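Uncharacterized protein (Pyrobaculum aerophilum, PDB 2ZYZ) is a structural subunit of a splicing endonuclease and may contribute to nucleic acid binding within a four-chain assembly. Local coordinates at residues C[35-40]-C[56-61]. Sequence-based numbering, arbitrary orientation.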
loop_
_atom_site.group_PDB
_atom_site.type_symbol
_atom_site.label_atom_id
_atom_site.label_comp_id
_atom_site.label_asym_id
_atom_site.label_seq_id
_atom_site.Cartn_x
_atom_site.Cartn_y
_atom_site.Cartn_z
ATOM N N ARG C 35 4.260 -0.537 29.945
ATOM C CA ARG C 35 4.751 0.765 29.564
ATOM C C ARG C 35 4.314 1.807 30.608
ATOM O O ARG C 35 4.465 2.970 30.419
ATOM C CB ARG C 35 4.268 1.147 28.146
ATOM C CG ARG C 35 4.929 0.411 26.996
ATOM C CD ARG C 35 4.161 0.556 25.747
ATOM N NE ARG C 35 4.693 -0.126 24.586
ATOM C CZ ARG C 35 5.521 0.427 23.711
ATOM N NH1 ARG C 35 5.949 1.642 23.906
ATOM N NH2 ARG C 35 5.951 -0.230 22.656
ATOM N N GLY C 36 3.752 1.335 31.705
ATOM C CA GLY C 36 3.316 2.201 32.784
ATOM C C GLY C 36 1.994 2.909 32.605
ATOM O O GLY C 36 1.739 3.937 33.175
ATOM N N PHE C 37 1.131 2.364 31.764
ATOM C CA PHE C 37 -0.244 2.811 31.725
ATOM C C PHE C 37 -1.114 2.161 32.785
ATOM O O PHE C 37 -0.903 1.060 33.149
ATOM C CB PHE C 37 -0.879 2.564 30.359
ATOM C CG PHE C 37 -0.402 3.468 29.301
ATOM C CD1 PHE C 37 0.820 3.327 28.797
ATOM C CD2 PHE C 37 -1.206 4.451 28.800
ATOM C CE1 PHE C 37 1.240 4.150 27.823
ATOM C CE2 PHE C 37 -0.796 5.275 27.841
ATOM C CZ PHE C 37 0.440 5.127 27.353
ATOM N N LYS C 38 -2.129 2.876 33.226
ATOM C CA LYS C 38 -3.232 2.194 33.828
ATOM C C LYS C 38 -4.511 2.226 33.103
ATOM O O LYS C 38 -4.867 3.196 32.512
ATOM C CB LYS C 38 -3.431 2.517 35.288
ATOM C CG LYS C 38 -3.776 1.216 36.099
ATOM C CD LYS C 38 -4.596 0.129 35.300
ATOM C CE LYS C 38 -4.062 -1.245 35.366
ATOM N NZ LYS C 38 -2.636 -1.238 35.716
ATOM N N ILE C 39 -5.224 1.123 33.171
ATOM C CA ILE C 39 -6.461 1.042 32.468
ATOM C C ILE C 39 -7.548 1.672 33.286
ATOM O O ILE C 39 -7.716 1.307 34.433
ATOM C CB ILE C 39 -6.852 -0.384 32.122
ATOM C CG1 ILE C 39 -5.683 -1.161 31.563
ATOM C CG2 ILE C 39 -7.997 -0.387 31.159
ATOM C CD1 ILE C 39 -4.997 -0.517 30.464
ATOM N N ILE C 40 -8.304 2.577 32.679
ATOM C CA ILE C 40 -9.250 3.431 33.380
ATOM C C ILE C 40 -10.646 2.870 33.256
ATOM O O ILE C 40 -11.290 2.642 34.232
ATOM C CB ILE C 40 -9.233 4.892 32.884
ATOM C CG1 ILE C 40 -7.863 5.522 33.053
ATOM C CG2 ILE C 40 -10.318 5.697 33.506
ATOM C CD1 ILE C 40 -7.349 5.381 34.316
ATOM N N TYR C 56 -5.877 8.565 27.140
ATOM C CA TYR C 56 -6.097 8.323 25.737
ATOM C C TYR C 56 -7.254 7.357 25.511
ATOM O O TYR C 56 -7.506 6.547 26.307
ATOM C CB TYR C 56 -4.862 7.703 25.108
ATOM C CG TYR C 56 -3.519 8.408 25.268
ATOM C CD1 TYR C 56 -2.745 8.157 26.347
ATOM C CD2 TYR C 56 -3.016 9.226 24.304
ATOM C CE1 TYR C 56 -1.590 8.722 26.510
ATOM C CE2 TYR C 56 -1.810 9.815 24.471
ATOM C CZ TYR C 56 -1.097 9.536 25.587
ATOM O OH TYR C 56 0.150 10.042 25.857
ATOM N N LEU C 57 -7.887 7.464 24.371
ATOM C CA LEU C 57 -8.840 6.503 23.955
ATOM C C LEU C 57 -8.195 5.531 23.003
ATOM O O LEU C 57 -7.750 5.931 21.975
ATOM C CB LEU C 57 -10.025 7.178 23.304
ATOM C CG LEU C 57 -11.196 6.346 22.825
ATOM C CD1 LEU C 57 -11.889 5.742 23.976
ATOM C CD2 LEU C 57 -12.112 7.187 22.046
ATOM N N PHE C 58 -8.145 4.268 23.394
ATOM C CA PHE C 58 -7.546 3.214 22.620
ATOM C C PHE C 58 -8.591 2.436 21.835
ATOM O O PHE C 58 -9.636 2.116 22.362
ATOM C CB PHE C 58 -6.760 2.264 23.482
ATOM C CG PHE C 58 -5.486 2.817 23.976
ATOM C CD1 PHE C 58 -5.465 3.559 25.095
ATOM C CD2 PHE C 58 -4.302 2.580 23.319
ATOM C CE1 PHE C 58 -4.278 4.067 25.547
ATOM C CE2 PHE C 58 -3.141 3.096 23.764
ATOM C CZ PHE C 58 -3.133 3.834 24.880
ATOM N N TYR C 59 -8.229 2.081 20.607
ATOM C CA TYR C 59 -9.041 1.213 19.779
ATOM C C TYR C 59 -8.156 0.109 19.228
ATOM O O TYR C 59 -7.154 0.368 18.628
ATOM C CB TYR C 59 -9.718 2.005 18.667
ATOM C CG TYR C 59 -10.588 1.205 17.753
ATOM C CD1 TYR C 59 -11.604 0.454 18.235
ATOM C CD2 TYR C 59 -10.391 1.216 16.408
ATOM C CE1 TYR C 59 -12.383 -0.254 17.434
ATOM C CE2 TYR C 59 -11.172 0.480 15.590
ATOM C CZ TYR C 59 -12.164 -0.246 16.123
ATOM O OH TYR C 59 -12.915 -0.960 15.325
ATOM N N VAL C 60 -8.530 -1.133 19.455
ATOM C CA VAL C 60 -7.692 -2.244 19.136
ATOM C C VAL C 60 -8.055 -2.745 17.742
ATOM O O VAL C 60 -9.189 -2.968 17.499
ATOM C CB VAL C 60 -7.885 -3.418 20.134
ATOM C CG1 VAL C 60 -7.190 -4.590 19.686
ATOM C CG2 VAL C 60 -7.431 -3.043 21.468
ATOM N N MET C 61 -7.066 -2.911 16.878
ATOM C CA MET C 61 -7.238 -3.442 15.557
ATOM C C MET C 61 -6.369 -4.663 15.356
ATOM O O MET C 61 -5.192 -4.580 15.429
ATOM C CB MET C 61 -6.884 -2.379 14.518
ATOM C CG MET C 61 -7.777 -1.224 14.592
ATOM S SD MET C 61 -7.502 0.043 13.379
ATOM C CE MET C 61 -7.903 -0.750 11.862
#
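Phe37 reaches across to Tyr56 and Phe58 with a single corner of its ring, CE2, and the three rings form a compact aromatic cluster without any hydrogen bond between the segments. CE2 of Phe37 sits against the CD1-CE1 bond of Tyr56, 3.8 Å from CE1 and equally near CD1, and both tyrosine atoms lie at the edge of the Phe37 ring, near its plane. The two planes are inclined at 49°, an oblique pairing with centroids 6.0 Å apart. Phe58 meets Phe37 differently: the edge of Phe58 is turned toward the face of Phe37 in an offset T-shaped pair, planes at 85°, and the nearest approach is CZ of Phe58 to CE2 of Phe37, 4.0 Å. Tyr56 and Phe58, two residues apart on strand 55-62, project from the same side of the sheet; in both, CG stands anti to the carbonyl carbon, beside the backbone N, which directs the rings toward Phe37. Phe58 also lies nearly parallel to Phe48 and touches Leu32 of helix 23-34. Phe37 is placed by the end of that helix, where Gly36, with positive phi, is the C-prime residue of a Schellman motif: Phe37 N hydrogen-bonds to Leu32 O and Gly36 N to Lys33 O. Apolar packing from the chain of another protein reaches both Phe37 and Phe58. Phe37, between helix 23-34 and strand 38-44, thus meets strand 55-62 beside the intervening strand 47-51, where Phe58 packs on Ala50: an aromatic core between a Schellman-capped helix and one face of a mixed beta-sheet.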